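PDB 2XGR: SPD1 nuclease from Streptococcus pyogenes, which probably cleaves DNA as a metal-dependent extracellular endonuclease of the His-Me finger clan, encoded by a prophage. Local coordinates for residues Gly203-Ser206 and Ser207-Leu211. Numbering follows the deposited sequence.
Sequences GIDS and SGELL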
loop_
_atom_site.group_PDB
_atom_site.type_symbol
_atom_site.label_atom_id
_atom_site.label_comp_id
_atom_site.label_asym_id
_atom_site.label_seq_id
_atom_site.Cartn_x
_atom_site.Cartn_y
_atom_site.Cartn_z
ATOM N N GLY A 203 -4.455 -12.223 -1.548
ATOM C CA GLY A 203 -4.373 -12.703 -2.951
ATOM C C GLY A 203 -5.714 -13.358 -3.319
ATOM O O GLY A 203 -6.536 -13.683 -2.434
ATOM N N ILE A 204 -5.990 -13.438 -4.625
ATOM C CA ILE A 204 -7.196 -14.138 -5.085
ATOM C C ILE A 204 -6.787 -15.084 -6.237
ATOM O O ILE A 204 -6.058 -14.687 -7.146
ATOM C CB ILE A 204 -8.239 -13.147 -5.619
ATOM C CG1 ILE A 204 -8.612 -12.120 -4.532
ATOM C CG2 ILE A 204 -9.609 -13.916 -5.935
ATOM C CD1 ILE A 204 -9.628 -11.015 -5.025
ATOM N N ASP A 205 -7.146 -16.351 -6.117
ATOM C CA ASP A 205 -6.740 -17.288 -7.179
ATOM C C ASP A 205 -7.799 -17.281 -8.315
ATOM O O ASP A 205 -8.787 -16.530 -8.264
ATOM C CB ASP A 205 -6.427 -18.682 -6.586
ATOM C CG ASP A 205 -7.680 -19.470 -6.197
ATOM O OD1 ASP A 205 -8.833 -19.042 -6.476
ATOM O OD2 ASP A 205 -7.493 -20.473 -5.474
ATOM N N SER A 206 -7.564 -18.071 -9.362
ATOM C CA SER A 206 -8.438 -18.088 -10.549
ATOM C C SER A 206 -9.876 -18.368 -10.158
ATOM O O SER A 206 -10.810 -17.902 -10.843
ATOM C CB SER A 206 -7.992 -19.214 -11.500
ATOM O OG SER A 206 -6.592 -19.211 -11.599
ATOM N N SER A 207 -10.054 -19.209 -9.135
ATOM C CA SER A 207 -11.427 -19.550 -8.701
ATOM C C SER A 207 -12.028 -18.602 -7.696
ATOM O O SER A 207 -13.156 -18.815 -7.259
ATOM C CB SER A 207 -11.593 -21.017 -8.283
ATOM O OG SER A 207 -11.039 -21.288 -6.990
ATOM N N GLY A 208 -11.363 -17.460 -7.446
ATOM C CA GLY A 208 -11.964 -16.441 -6.563
ATOM C C GLY A 208 -11.756 -16.724 -5.093
ATOM O O GLY A 208 -12.379 -16.064 -4.282
ATOM N N GLU A 209 -10.869 -17.651 -4.725
ATOM C CA GLU A 209 -10.623 -17.960 -3.320
ATOM C C GLU A 209 -9.515 -17.068 -2.751
ATOM O O GLU A 209 -8.557 -16.766 -3.471
ATOM C CB GLU A 209 -10.328 -19.453 -3.058
ATOM C CG GLU A 209 -11.681 -20.272 -3.223
ATOM C CD GLU A 209 -11.596 -21.774 -3.047
ATOM O OE1 GLU A 209 -10.519 -22.348 -2.769
ATOM O OE2 GLU A 209 -12.670 -22.408 -3.226
ATOM N N LEU A 210 -9.629 -16.713 -1.468
ATOM C CA LEU A 210 -8.641 -15.814 -0.840
ATOM C C LEU A 210 -7.377 -16.556 -0.509
ATOM O O LEU A 210 -7.413 -17.666 0.110
ATOM C CB LEU A 210 -9.235 -15.181 0.398
ATOM C CG LEU A 210 -10.435 -14.313 0.098
ATOM C CD1 LEU A 210 -10.964 -13.639 1.376
ATOM C CD2 LEU A 210 -10.021 -13.244 -1.005
ATOM N N LEU A 211 -6.233 -15.905 -0.784
ATOM C CA LEU A 211 -4.961 -16.433 -0.421
ATOM C C LEU A 211 -4.298 -15.492 0.602
ATOM O O LEU A 211 -4.077 -14.334 0.283
ATOM C CB LEU A 211 -4.055 -16.507 -1.658
ATOM C CG LEU A 211 -4.724 -17.145 -2.902
ATOM C CD1 LEU A 211 -3.822 -17.087 -4.169
ATOM C CD2 LEU A 211 -5.139 -18.622 -2.638
#
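Asp205 folds its carboxylate back over the turn that follows it, and OD1 collects two donors from opposite faces of the carboxylate plane. Glu209 N approaches from above that plane, 3.0 Å from Asp205 OD1, while Ser207 OG gives a longer bond of 3.2 Å to the same OD1 on its syn side. With CG held between the backbone N and the carbonyl carbon (chi1 75°), the short aspartate side chain brings OD1 to both donors. Ser207 OG adopts the same kind of first torsion, which turns its hydroxyl toward the carboxylate. Asp205 O also accepts from Gly208 N at 2.9 Å, closing a type I beta turn, and Asp205 N donates to Glu209 O. These bonds define a 3:5 hairpin with a G1 beta bulge at Gly208, whose phi of 82° would drive a CB into the carbonyl O of Ser207, so glycine suits the place.

The turn links strands 196-204 and 209-214, the second of which also pairs with strand 39-46. Gly203 and Leu211 form a hydrogen-bonded pair with both N to O distances at 2.8 Å. Lacking a side chain, Gly203 lets Leu211 lie close over its backbone, and Leu211 CD1 reaches Asp205 CB at 3.9 Å. On the other face of the sheet Ile204 and Leu210 extend alongside one another, with Ile204 CG1 4.0 Å from Leu210 CD2 and Ile204 CG2 resting on Gly208 CA at 3.5 Å; both are buried, so branched apolar side chains suit them. Glu209 runs alongside Asp205, their carboxylate planes 29° apart; the likely repulsion may be eased by Lys46, in a long, weak ion pair with Glu209, and by weak hydrogen bonds of Asn42 with Asp205 OD2 and of His44 with Glu209 OE1.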